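Local structure of uncharacterized protein (3B77) at residues A[5-10]-A[109-114]; A[26-31]-A[47-52]; A[31-36]-A[40-45]; A[90-95]-A[99-104]. The protein is of unknown function but carries a bacterial pleckstrin-homology (PH) domain followed by a helical region that is probably involved in oligomerisation. All blocks are in the same frame, centred on the assembly; numbering follows the deposited sequence.

Contact 1. Residues A[5-10]-A[109-114]; sequences GQVIHP and EHVKDL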
loop_
_atom_site.group_PDB
_atom_site.type_symbol
_atom_site.label_atom_id
_atom_site.label_comp_id
_atom_site.label_asym_id
_atom_site.label_seq_id
_atom_site.Cartn_x
_atom_site.Cartn_y
_atom_site.Cartn_z
ATOM N N GLY A 5 53.251 25.918 -33.822
ATOM C CA GLY A 5 54.120 24.962 -33.140
ATOM C C GLY A 5 54.889 23.986 -33.984
ATOM O O GLY A 5 54.560 23.764 -35.134
ATOM N N GLN A 6 55.912 23.390 -33.368
ATOM C CA GLN A 6 56.797 22.438 -34.029
ATOM C C GLN A 6 56.737 21.075 -33.355
ATOM O O GLN A 6 56.880 20.971 -32.145
ATOM C CB GLN A 6 58.260 22.924 -33.980
ATOM C CG GLN A 6 58.543 24.328 -34.560
ATOM C CD GLN A 6 58.385 24.411 -36.059
ATOM O OE1 GLN A 6 58.827 23.538 -36.794
ATOM N NE2 GLN A 6 57.758 25.477 -36.521
ATOM N N VAL A 7 56.548 20.034 -34.149
ATOM C CA VAL A 7 56.644 18.681 -33.655
ATOM C C VAL A 7 58.111 18.410 -33.363
ATOM O O VAL A 7 58.967 18.556 -34.246
ATOM C CB VAL A 7 56.122 17.667 -34.681
ATOM C CG1 VAL A 7 56.298 16.242 -34.167
ATOM C CG2 VAL A 7 54.657 17.955 -35.014
ATOM N N ILE A 8 58.404 18.044 -32.119
ATOM C CA ILE A 8 59.768 17.777 -31.698
ATOM C C ILE A 8 60.106 16.312 -31.967
ATOM O O ILE A 8 59.267 15.437 -31.811
ATOM C CB ILE A 8 59.947 18.082 -30.199
ATOM C CG1 ILE A 8 59.493 19.517 -29.847
ATOM C CG2 ILE A 8 61.364 17.813 -29.767
ATOM C CD1 ILE A 8 60.089 20.625 -30.678
ATOM N N HIS A 9 61.342 16.054 -32.364
ATOM C CA HIS A 9 61.825 14.709 -32.615
ATOM C C HIS A 9 62.137 14.052 -31.261
ATOM O O HIS A 9 62.605 14.720 -30.355
ATOM C CB HIS A 9 63.094 14.786 -33.476
ATOM C CG HIS A 9 63.559 13.463 -33.996
ATOM N ND1 HIS A 9 64.367 12.618 -33.268
ATOM C CD2 HIS A 9 63.339 12.842 -35.177
ATOM C CE1 HIS A 9 64.611 11.527 -33.970
ATOM N NE2 HIS A 9 64.002 11.639 -35.135
ATOM N N PRO A 10 61.848 12.752 -31.109
ATOM C CA PRO A 10 62.158 11.961 -29.912
ATOM C C PRO A 10 63.539 12.146 -29.281
ATOM O O PRO A 10 63.678 12.022 -28.063
ATOM C CB PRO A 10 62.026 10.525 -30.410
ATOM C CG PRO A 10 61.018 10.593 -31.483
ATOM C CD PRO A 10 61.104 11.957 -32.098
ATOM N N GLU A 109 52.601 15.073 -41.774
ATOM C CA GLU A 109 52.717 13.623 -41.669
ATOM C C GLU A 109 52.626 13.188 -40.205
ATOM O O GLU A 109 52.044 12.171 -39.895
ATOM C CB GLU A 109 54.025 13.132 -42.311
ATOM N N HIS A 110 53.169 13.993 -39.306
ATOM C CA HIS A 110 53.227 13.648 -37.889
ATOM C C HIS A 110 51.964 14.022 -37.131
ATOM O O HIS A 110 51.493 13.256 -36.293
ATOM C CB HIS A 110 54.423 14.344 -37.236
ATOM C CG HIS A 110 55.733 13.943 -37.819
ATOM N ND1 HIS A 110 56.435 14.742 -38.696
ATOM C CD2 HIS A 110 56.455 12.808 -37.677
ATOM C CE1 HIS A 110 57.538 14.118 -39.058
ATOM N NE2 HIS A 110 57.573 12.944 -38.455
ATOM N N VAL A 111 51.439 15.211 -37.414
ATOM C CA VAL A 111 50.201 15.664 -36.794
ATOM C C VAL A 111 49.040 14.741 -37.173
ATOM O O VAL A 111 48.145 14.497 -36.360
ATOM C CB VAL A 111 49.829 17.129 -37.166
ATOM C CG1 VAL A 111 48.698 17.621 -36.270
ATOM C CG2 VAL A 111 51.014 18.061 -37.015
ATOM N N LYS A 112 49.055 14.218 -38.396
ATOM C CA LYS A 112 48.012 13.303 -38.818
ATOM C C LYS A 112 48.110 12.031 -37.987
ATOM O O LYS A 112 47.101 11.412 -37.732
ATOM C CB LYS A 112 48.081 12.968 -40.330
ATOM C CG LYS A 112 48.747 11.591 -40.646
ATOM C CD LYS A 112 48.881 11.297 -42.145
ATOM C CE LYS A 112 49.405 9.848 -42.400
ATOM N NZ LYS A 112 50.602 9.451 -41.560
ATOM N N ASP A 113 49.305 11.619 -37.585
ATOM C CA ASP A 113 49.424 10.439 -36.728
ATOM C C ASP A 113 48.859 10.693 -35.326
ATOM O O ASP A 113 48.322 9.792 -34.708
ATOM C CB ASP A 113 50.883 9.953 -36.620
ATOM C CG ASP A 113 51.425 9.379 -37.933
ATOM O OD1 ASP A 113 50.609 9.089 -38.865
ATOM O OD2 ASP A 113 52.681 9.201 -38.001
ATOM N N LEU A 114 49.018 11.907 -34.818
ATOM C CA LEU A 114 48.452 12.260 -33.531
ATOM C C LEU A 114 46.919 12.267 -33.616
ATOM O O LEU A 114 46.225 11.756 -32.738
ATOM C CB LEU A 114 48.958 13.628 -33.085
ATOM C CG LEU A 114 48.525 14.129 -31.696
ATOM C CD1 LEU A 114 48.991 13.195 -30.604
ATOM C CD2 LEU A 114 49.055 15.519 -31.464
#
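V7, on the short N-terminal strand 6-7 of this PH domain, packs against H110 and V111 in the first turns of helix 108-146, the helix that follows the last strand and, as in other PH domains, packs across the end of the fold. The contact is small and wholly apolar, and the two methyls of V7 divide it between them. With CG1 anti to the backbone N (chi1 177°), that methyl lies 4.1 Å from H110 CB, at a slant to the imidazole, while CG2 is directed to V111. A branched valine suits the place because it serves two helix residues at once from one short stem. H110 meets V7 with its CB; its CG stands anti to the carbonyl carbon (chi1 -61°), and the side chain of this exposed residue also touches F32. V111 is the buried partner, and its side chain also touches V103 and V88, so that V7 meets the margin of a larger apolar cluster; V7 itself rests on F32 and V103 as well. At the buried end of the contact, V7 CG2 meets V111 CG2 at 4.2 Å.

Contact 2. Residues A[26-31]-A[47-52]; sequences DGEKIY and ALVHLD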
loop_
_atom_site.group_PDB
_atom_site.type_symbol
_atom_site.label_atom_id
_atom_site.label_comp_id
_atom_site.label_asym_id
_atom_site.label_seq_id
_atom_site.Cartn_x
_atom_site.Cartn_y
_atom_site.Cartn_z
ATOM N N ASP A 26 57.185 6.743 -12.489
ATOM C CA ASP A 26 56.075 5.813 -12.723
ATOM C C ASP A 26 56.036 5.251 -14.133
ATOM O O ASP A 26 55.007 4.728 -14.551
ATOM C CB ASP A 26 54.738 6.484 -12.428
ATOM C CG ASP A 26 54.695 7.084 -11.052
ATOM O OD1 ASP A 26 55.345 8.128 -10.851
ATOM O OD2 ASP A 26 54.014 6.512 -10.179
ATOM N N GLY A 27 57.158 5.338 -14.848
ATOM C CA GLY A 27 57.271 4.798 -16.197
ATOM C C GLY A 27 56.517 5.581 -17.265
ATOM O O GLY A 27 56.225 5.058 -18.350
ATOM N N GLU A 28 56.213 6.837 -16.970
ATOM C CA GLU A 28 55.547 7.686 -17.924
ATOM C C GLU A 28 56.534 8.078 -19.034
ATOM O O GLU A 28 57.658 8.513 -18.776
ATOM C CB GLU A 28 54.975 8.926 -17.246
ATOM C CG GLU A 28 54.062 9.706 -18.166
ATOM C CD GLU A 28 53.551 10.960 -17.551
ATOM O OE1 GLU A 28 54.215 11.460 -16.636
ATOM O OE2 GLU A 28 52.501 11.476 -18.009
ATOM N N LYS A 29 56.080 7.934 -20.273
ATOM C CA LYS A 29 56.927 8.090 -21.431
ATOM C C LYS A 29 56.272 9.062 -22.431
ATOM O O LYS A 29 55.070 9.010 -22.653
ATOM C CB LYS A 29 57.159 6.687 -22.006
ATOM C CG LYS A 29 57.706 6.625 -23.418
ATOM C CD LYS A 29 58.141 5.207 -23.804
ATOM C CE LYS A 29 58.343 5.097 -25.306
ATOM N NZ LYS A 29 59.067 6.273 -25.816
ATOM N N ILE A 30 57.062 9.967 -23.010
ATOM C CA ILE A 30 56.548 10.971 -23.964
ATOM C C ILE A 30 56.450 10.367 -25.344
ATOM O O ILE A 30 57.415 9.806 -25.829
ATOM C CB ILE A 30 57.456 12.198 -24.093
ATOM C CG1 ILE A 30 57.717 12.854 -22.735
ATOM C CG2 ILE A 30 56.826 13.211 -25.012
ATOM C CD1 ILE A 30 58.729 14.001 -22.771
ATOM N N TYR A 31 55.279 10.472 -25.966
ATOM C CA TYR A 31 55.042 9.940 -27.311
ATOM C C TYR A 31 54.879 11.017 -28.366
ATOM O O TYR A 31 54.989 10.736 -29.549
ATOM C CB TYR A 31 53.816 9.039 -27.320
ATOM C CG TYR A 31 54.069 7.673 -26.733
ATOM C CD1 TYR A 31 53.911 7.450 -25.381
ATOM C CD2 TYR A 31 54.471 6.606 -27.536
ATOM C CE1 TYR A 31 54.139 6.220 -24.825
ATOM C CE2 TYR A 31 54.710 5.360 -26.985
ATOM C CZ TYR A 31 54.534 5.182 -25.621
ATOM O OH TYR A 31 54.745 3.969 -25.020
ATOM N N ALA A 47 48.996 10.872 -19.732
ATOM C CA ALA A 47 48.388 12.210 -19.654
ATOM C C ALA A 47 48.854 13.177 -20.719
ATOM O O ALA A 47 49.826 12.900 -21.454
ATOM C CB ALA A 47 48.687 12.847 -18.295
ATOM N N LEU A 48 48.114 14.302 -20.797
ATOM C CA LEU A 48 48.533 15.515 -21.514
ATOM C C LEU A 48 49.163 16.489 -20.459
ATOM O O LEU A 48 48.511 16.949 -19.502
ATOM C CB LEU A 48 47.369 16.208 -22.256
ATOM C CG LEU A 48 47.656 17.623 -22.803
ATOM C CD1 LEU A 48 48.782 17.636 -23.857
ATOM C CD2 LEU A 48 46.365 18.299 -23.340
ATOM N N VAL A 49 50.449 16.771 -20.650
ATOM C CA VAL A 49 51.176 17.705 -19.809
ATOM C C VAL A 49 51.312 18.937 -20.682
ATOM O O VAL A 49 51.778 18.853 -21.793
ATOM C CB VAL A 49 52.522 17.120 -19.365
ATOM C CG1 VAL A 49 53.332 18.128 -18.589
ATOM C CG2 VAL A 49 52.296 15.865 -18.545
ATOM N N HIS A 50 50.808 20.059 -20.189
ATOM C CA HIS A 50 50.762 21.295 -20.937
ATOM C C HIS A 50 51.329 22.425 -20.095
ATOM O O HIS A 50 50.849 22.701 -18.989
ATOM C CB HIS A 50 49.321 21.606 -21.307
ATOM C CG HIS A 50 49.121 22.959 -21.904
ATOM N ND1 HIS A 50 48.019 23.739 -21.617
ATOM C CD2 HIS A 50 49.882 23.679 -22.763
ATOM C CE1 HIS A 50 48.105 24.875 -22.289
ATOM N NE2 HIS A 50 49.229 24.866 -22.984
ATOM N N LEU A 51 52.372 23.050 -20.638
ATOM C CA LEU A 51 53.001 24.219 -20.062
ATOM C C LEU A 51 52.408 25.436 -20.790
ATOM O O LEU A 51 52.771 25.705 -21.918
ATOM C CB LEU A 51 54.514 24.131 -20.285
ATOM C CG LEU A 51 55.338 23.076 -19.523
ATOM C CD1 LEU A 51 54.861 21.627 -19.809
ATOM C CD2 LEU A 51 56.822 23.211 -19.860
ATOM N N ASP A 52 51.490 26.150 -20.148
ATOM C CA ASP A 52 50.737 27.245 -20.789
ATOM C C ASP A 52 51.379 28.597 -20.545
ATOM O O ASP A 52 51.443 29.051 -19.407
ATOM C CB ASP A 52 49.295 27.262 -20.238
ATOM C CG ASP A 52 48.385 28.350 -20.868
ATOM O OD1 ASP A 52 48.789 29.131 -21.757
ATOM O OD2 ASP A 52 47.216 28.410 -20.440
#
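E28 reaches from the loop leading into strand 30-35 toward A47 and V49 of strand 47-52, past the end of strand 39-44 in the five-stranded antiparallel sheet of the PH domain. Strand 39-44 runs between these two strands, so the backbones stay apart: the CA atoms of E28 and A47 are 8.6 Å from each other. A long side chain is therefore needed to span the distance. E28 does so fully stretched, with CG anti to the backbone N (chi1 -170°) and the chain still extended at the next bond, which brings its carboxylate to the start of strand 47-52.

OE2 is the oxygen that arrives there. It lies 4.0 Å from A47 N and 4.1 Å from A47 CB, approaches without a hydrogen bond in either case. The link is indirect: the hydroxyl of T44 is hydrogen-bonded both to E28 OE2 and to A47 N, and so joins the carboxylate to the backbone of the strand. E28 is buried, but its charge is well provided for, since OE2 also forms a salt bridge with R65 and OE1 accepts the backbone N of L23. The arginine probably keeps the acid ionised despite its burial. The small methyl of A47 touches R65 too, and its size suits a place beside a buried ion pair. V49, whose CB points toward the loop, adds an apolar flank that also covers C42 of the intervening strand. Its nearest atom to the carboxylate is CG2, 4.4 Å from E28 OE2.

Contact 3. Residues A[31-36]-A[40-45]; sequences YFLIKS and EYCFTN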
loop_
_atom_site.group_PDB
_atom_site.type_symbol
_atom_site.label_atom_id
_atom_site.label_comp_id
_atom_site.label_asym_id
_atom_site.label_seq_id
_atom_site.Cartn_x
_atom_site.Cartn_y
_atom_site.Cartn_z
ATOM N N TYR A 31 55.279 10.472 -25.966
ATOM C CA TYR A 31 55.042 9.940 -27.311
ATOM C C TYR A 31 54.879 11.017 -28.366
ATOM O O TYR A 31 54.989 10.736 -29.549
ATOM C CB TYR A 31 53.816 9.039 -27.320
ATOM C CG TYR A 31 54.069 7.673 -26.733
ATOM C CD1 TYR A 31 53.911 7.450 -25.381
ATOM C CD2 TYR A 31 54.471 6.606 -27.536
ATOM C CE1 TYR A 31 54.139 6.220 -24.825
ATOM C CE2 TYR A 31 54.710 5.360 -26.985
ATOM C CZ TYR A 31 54.534 5.182 -25.621
ATOM O OH TYR A 31 54.745 3.969 -25.020
ATOM N N PHE A 32 54.631 12.257 -27.965
ATOM C CA PHE A 32 54.436 13.311 -28.941
ATOM C C PHE A 32 54.565 14.643 -28.250
ATOM O O PHE A 32 53.945 14.865 -27.222
ATOM C CB PHE A 32 53.059 13.181 -29.566
ATOM C CG PHE A 32 52.997 13.674 -30.986
ATOM C CD1 PHE A 32 52.721 15.016 -31.279
ATOM C CD2 PHE A 32 53.220 12.799 -32.041
ATOM C CE1 PHE A 32 52.679 15.460 -32.596
ATOM C CE2 PHE A 32 53.163 13.239 -33.330
ATOM C CZ PHE A 32 52.891 14.568 -33.610
ATOM N N LEU A 33 55.395 15.520 -28.795
ATOM C CA LEU A 33 55.619 16.826 -28.200
ATOM C C LEU A 33 55.534 17.867 -29.301
ATOM O O LEU A 33 56.051 17.669 -30.408
ATOM C CB LEU A 33 56.961 16.865 -27.471
ATOM C CG LEU A 33 57.414 18.120 -26.711
ATOM C CD1 LEU A 33 56.455 18.596 -25.656
ATOM C CD2 LEU A 33 58.718 17.807 -26.069
ATOM N N ILE A 34 54.807 18.935 -29.003
ATOM C CA ILE A 34 54.639 20.068 -29.885
ATOM C C ILE A 34 55.072 21.256 -29.056
ATOM O O ILE A 34 54.558 21.485 -27.948
ATOM C CB ILE A 34 53.179 20.274 -30.301
ATOM C CG1 ILE A 34 52.694 19.102 -31.164
ATOM C CG2 ILE A 34 53.022 21.616 -31.032
ATOM C CD1 ILE A 34 51.207 19.095 -31.426
ATOM N N LYS A 35 56.064 21.973 -29.566
ATOM C CA LYS A 35 56.585 23.130 -28.880
ATOM C C LYS A 35 56.337 24.365 -29.733
ATOM O O LYS A 35 56.626 24.387 -30.913
ATOM C CB LYS A 35 58.080 22.958 -28.569
ATOM C CG LYS A 35 58.605 23.927 -27.479
ATOM C CD LYS A 35 60.140 23.895 -27.335
ATOM C CE LYS A 35 60.675 22.556 -26.791
ATOM N NZ LYS A 35 62.187 22.501 -26.789
ATOM N N SER A 36 55.737 25.359 -29.108
ATOM C CA SER A 36 55.553 26.669 -29.672
ATOM C C SER A 36 56.344 27.681 -28.819
ATOM O O SER A 36 56.965 27.352 -27.794
ATOM C CB SER A 36 54.061 27.005 -29.715
ATOM O OG SER A 36 53.751 28.255 -29.108
ATOM N N GLU A 40 53.850 24.406 -24.645
ATOM C CA GLU A 40 54.489 23.113 -24.845
ATOM C C GLU A 40 53.445 22.023 -24.538
ATOM O O GLU A 40 52.910 21.975 -23.434
ATOM C CB GLU A 40 55.686 22.999 -23.932
ATOM C CG GLU A 40 56.748 22.063 -24.448
ATOM C CD GLU A 40 58.111 22.249 -23.780
ATOM O OE1 GLU A 40 58.623 23.388 -23.751
ATOM O OE2 GLU A 40 58.687 21.243 -23.321
ATOM N N TYR A 41 53.121 21.198 -25.535
ATOM C CA TYR A 41 52.067 20.191 -25.423
ATOM C C TYR A 41 52.692 18.804 -25.447
ATOM O O TYR A 41 53.136 18.339 -26.478
ATOM C CB TYR A 41 51.081 20.333 -26.577
ATOM C CG TYR A 41 50.447 21.686 -26.677
ATOM C CD1 TYR A 41 49.307 21.992 -25.975
ATOM C CD2 TYR A 41 50.984 22.660 -27.496
ATOM C CE1 TYR A 41 48.717 23.226 -26.078
ATOM C CE2 TYR A 41 50.407 23.910 -27.610
ATOM C CZ TYR A 41 49.272 24.184 -26.903
ATOM O OH TYR A 41 48.683 25.414 -26.995
ATOM N N CYS A 42 52.685 18.128 -24.314
ATOM C CA CYS A 42 53.387 16.862 -24.164
ATOM C C CYS A 42 52.390 15.749 -23.978
ATOM O O CYS A 42 51.663 15.750 -23.006
ATOM C CB CYS A 42 54.281 16.982 -22.937
ATOM S SG CYS A 42 55.323 15.612 -22.568
ATOM N N PHE A 43 52.331 14.832 -24.941
ATOM C CA PHE A 43 51.406 13.701 -24.907
ATOM C C PHE A 43 52.150 12.449 -24.472
ATOM O O PHE A 43 52.998 11.956 -25.192
ATOM C CB PHE A 43 50.783 13.464 -26.275
ATOM C CG PHE A 43 49.930 14.604 -26.765
ATOM C CD1 PHE A 43 50.506 15.683 -27.420
ATOM C CD2 PHE A 43 48.565 14.590 -26.574
ATOM C CE1 PHE A 43 49.718 16.732 -27.888
ATOM C CE2 PHE A 43 47.779 15.601 -27.027
ATOM C CZ PHE A 43 48.346 16.689 -27.690
ATOM N N THR A 44 51.807 11.944 -23.289
ATOM C CA THR A 44 52.433 10.744 -22.731
ATOM C C THR A 44 51.416 9.610 -22.726
ATOM O O THR A 44 50.244 9.809 -23.120
ATOM C CB THR A 44 52.920 10.952 -21.261
ATOM O OG1 THR A 44 51.821 10.808 -20.359
ATOM C CG2 THR A 44 53.574 12.317 -21.065
ATOM N N ASN A 45 51.872 8.429 -22.284
ATOM C CA ASN A 45 51.003 7.271 -22.153
ATOM C C ASN A 45 49.933 7.451 -21.091
ATOM O O ASN A 45 48.885 6.834 -21.168
ATOM C CB ASN A 45 51.799 5.996 -21.860
ATOM C CG ASN A 45 52.684 6.128 -20.664
ATOM O OD1 ASN A 45 53.295 7.164 -20.449
ATOM N ND2 ASN A 45 52.767 5.087 -19.880
#
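Strands 31-35 and 40-44 form an antiparallel beta hairpin, their axes 4.8 Å apart and their directions 176° from each other, with F32-F43 and I34-Y41 as hydrogen-bonded pairs and L33-C42 and K35-E40 as non-hydrogen-bonded ones. At one end the register is shifted by a classic beta bulge: Y31 and F32 both face F43, whose O accepts Y31 N at 2.8 Å and, weakly, F32 N.

F32, I34, Y41 and F43 project from one face. The rings of F43 and Y41 turn their edges to the carbonyl oxygens of F32 and I34, and F43 CD1 comes within 3.5 Å of F32 O. Beyond the bulge, Y31 CE1 reaches N45 CB at 3.8 Å.

The other face carries L33, K35, E40 and C42. L33 CD1 sits 3.8 Å from C42 CB and 3.7 Å from E40 CG, which chi1 of -154°, roughly anti to the backbone N, places on the leucine side. K35 and E40 lie alongside each other and point the same way; their charged atoms, NZ and OE1, stay 4.8 Å apart, and the methylenes of the lysine do the touching. E40 OE2 is taken by the backbone N of A18. Replacing E40 by an alanine would probably leave A18 N without its acceptor, K35 without a nearby negative charge and a gap beside L33.

Around the hairpin, I34 and Y41 pack on strand 97-104, F32 and F43 meet helices 108-146 and 184-191, and backbone bonds tie the pair to strands 6-7 and 47-52.

Contact 4. Residues A[90-95]-A[99-104]; sequences IKFEIG and YSIDVD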
loop_
_atom_site.group_PDB
_atom_site.type_symbol
_atom_site.label_atom_id
_atom_site.label_comp_id
_atom_site.label_asym_id
_atom_site.label_seq_id
_atom_site.Cartn_x
_atom_site.Cartn_y
_atom_site.Cartn_z
ATOM N N ILE A 90 44.959 20.949 -35.039
ATOM C CA ILE A 90 44.369 19.770 -34.388
ATOM C C ILE A 90 43.578 20.260 -33.188
ATOM O O ILE A 90 44.012 21.148 -32.455
ATOM C CB ILE A 90 45.426 18.726 -33.963
ATOM C CG1 ILE A 90 44.748 17.441 -33.468
ATOM C CG2 ILE A 90 46.364 19.300 -32.928
ATOM C CD1 ILE A 90 45.707 16.279 -33.284
ATOM N N LYS A 91 42.381 19.716 -33.028
ATOM C CA LYS A 91 41.517 20.083 -31.934
ATOM C C LYS A 91 41.021 18.856 -31.187
ATOM O O LYS A 91 40.958 17.758 -31.729
ATOM C CB LYS A 91 40.290 20.839 -32.434
ATOM C CG LYS A 91 40.534 22.115 -33.221
ATOM C CD LYS A 91 39.227 22.597 -33.909
ATOM C CE LYS A 91 38.089 22.905 -32.895
ATOM N NZ LYS A 91 36.782 23.328 -33.530
ATOM N N PHE A 92 40.673 19.080 -29.926
ATOM C CA PHE A 92 40.053 18.082 -29.061
ATOM C C PHE A 92 39.644 18.736 -27.759
ATOM O O PHE A 92 39.953 19.899 -27.500
ATOM C CB PHE A 92 40.971 16.890 -28.781
ATOM C CG PHE A 92 42.282 17.268 -28.185
ATOM C CD1 PHE A 92 43.359 17.595 -28.996
ATOM C CD2 PHE A 92 42.448 17.294 -26.806
ATOM C CE1 PHE A 92 44.556 17.945 -28.439
ATOM C CE2 PHE A 92 43.637 17.632 -26.237
ATOM C CZ PHE A 92 44.693 17.967 -27.038
ATOM N N GLU A 93 38.912 17.969 -26.969
ATOM C CA GLU A 93 38.488 18.375 -25.656
ATOM C C GLU A 93 38.947 17.304 -24.697
ATOM O O GLU A 93 38.726 16.113 -24.921
ATOM C CB GLU A 93 36.971 18.534 -25.610
ATOM C CG GLU A 93 36.449 19.636 -26.558
ATOM C CD GLU A 93 34.950 19.867 -26.478
ATOM O OE1 GLU A 93 34.279 19.281 -25.584
ATOM O OE2 GLU A 93 34.459 20.654 -27.329
ATOM N N ILE A 94 39.613 17.737 -23.637
ATOM C CA ILE A 94 40.157 16.829 -22.627
ATOM C C ILE A 94 39.550 17.254 -21.291
ATOM O O ILE A 94 39.701 18.401 -20.856
ATOM C CB ILE A 94 41.692 16.820 -22.662
ATOM C CG1 ILE A 94 42.224 15.826 -21.652
ATOM C CG2 ILE A 94 42.271 18.222 -22.447
ATOM C CD1 ILE A 94 43.663 15.491 -21.897
ATOM N N GLY A 95 38.837 16.325 -20.650
ATOM C CA GLY A 95 37.908 16.715 -19.591
ATOM C C GLY A 95 36.904 17.490 -20.419
ATOM O O GLY A 95 36.427 16.968 -21.433
ATOM N N TYR A 99 40.992 22.302 -26.723
ATOM C CA TYR A 99 42.360 22.430 -27.172
ATOM C C TYR A 99 42.371 22.556 -28.658
ATOM O O TYR A 99 41.776 21.762 -29.356
ATOM C CB TYR A 99 43.222 21.242 -26.742
ATOM C CG TYR A 99 43.855 21.474 -25.404
ATOM C CD1 TYR A 99 43.151 21.252 -24.225
ATOM C CD2 TYR A 99 45.141 21.967 -25.306
ATOM C CE1 TYR A 99 43.732 21.494 -22.975
ATOM C CE2 TYR A 99 45.731 22.218 -24.062
ATOM C CZ TYR A 99 45.024 21.982 -22.903
ATOM O OH TYR A 99 45.614 22.251 -21.690
ATOM N N SER A 100 43.033 23.604 -29.125
ATOM C CA SER A 100 43.232 23.847 -30.525
ATOM C C SER A 100 44.710 24.144 -30.663
ATOM O O SER A 100 45.188 25.112 -30.098
ATOM C CB SER A 100 42.404 25.039 -30.964
ATOM O OG SER A 100 42.758 25.411 -32.284
ATOM N N ILE A 101 45.434 23.307 -31.396
ATOM C CA ILE A 101 46.881 23.465 -31.534
ATOM C C ILE A 101 47.260 23.613 -32.998
ATOM O O ILE A 101 46.932 22.749 -33.806
ATOM C CB ILE A 101 47.632 22.258 -30.912
ATOM C CG1 ILE A 101 47.160 22.015 -29.463
ATOM C CG2 ILE A 101 49.138 22.487 -30.963
ATOM C CD1 ILE A 101 47.674 20.729 -28.852
ATOM N N ASP A 102 47.933 24.721 -33.322
ATOM C CA ASP A 102 48.415 25.010 -34.690
ATOM C C ASP A 102 49.832 24.495 -34.852
ATOM O O ASP A 102 50.675 24.753 -34.003
ATOM C CB ASP A 102 48.385 26.508 -34.979
ATOM C CG ASP A 102 46.972 27.032 -35.194
ATOM O OD1 ASP A 102 46.230 26.424 -35.997
ATOM O OD2 ASP A 102 46.606 28.056 -34.582
ATOM N N VAL A 103 50.083 23.766 -35.934
ATOM C CA VAL A 103 51.358 23.107 -36.146
ATOM C C VAL A 103 51.868 23.379 -37.562
ATOM O O VAL A 103 51.090 23.419 -38.521
ATOM C CB VAL A 103 51.244 21.575 -35.922
ATOM C CG1 VAL A 103 52.587 20.907 -36.041
ATOM C CG2 VAL A 103 50.656 21.284 -34.578
ATOM N N ASP A 104 53.187 23.552 -37.668
ATOM C CA ASP A 104 53.879 23.760 -38.929
ATOM C C ASP A 104 53.403 22.758 -39.971
ATOM O O ASP A 104 53.592 21.550 -39.797
ATOM C CB ASP A 104 55.388 23.594 -38.693
ATOM C CG ASP A 104 56.248 24.031 -39.890
ATOM O OD1 ASP A 104 55.794 23.999 -41.070
ATOM O OD2 ASP A 104 57.417 24.388 -39.620
#
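One face of the F92 ring is covered by Y99 CB, 3.7 Å from the ring centroid and 17° off the normal, a CH-pi contact across the hairpin of strands 87-94 and 97-104. The two rings are almost parallel, but slid so far apart, 5.5 Å between centroids, that they scarcely overlap. F92 holds its CG between the backbone N and the carbonyl carbon (chi1 56°), which folds the ring back over Y99 CB. I94 CG2 comes at a slant to the tyrosine ring, 3.6 Å from Y99 CD1, and I101 CD1 approaches F92 CE1 obliquely. F92 also packs on L48 of strand 47-52 and L118 of helix 108-146. I90 CG2 rests 3.8 Å from I101 CB.

Backbone bonds run both ways within the pairs I90-I101 and F92-Y99, the shortest being Y99 N to F92 O at 2.7 Å. A serine in place of F92 would probably strip Y99 CB of the ring beneath it and open a gap beside I101, L48 and L118.

Polar K91 and S100 leave the other face, S100 OG bonding to E89. The hairpin is thus amphipathic: aromatic and branched aliphatic groups face the PH-domain core and helix 108-146, hydrophilic ones solvent.

Overall arrangement
Contacts 3 and 4 are hairpins from the two sheets of the PH domain, their centres about 11 Å apart, and their apolar faces meet: Y41 CD1 lies 3.5 Å from I101 CD1. Contact 1 closes a loop of chain that holds the other three. Its strand extends the sheet of contact 3, with Q6 N 2.7 Å from K35 O, while G5, just before that strand, meets contact 4 through G5 N and D102 O, 2.8 Å apart; its helix covers the core beside F32 and V103. Contact 2, centred about 7 Å from contact 3, shares Y31 with it; L48 carries that side of the sheet to F92, I94 and Y99 of contact 4. No ligand or active site is identified.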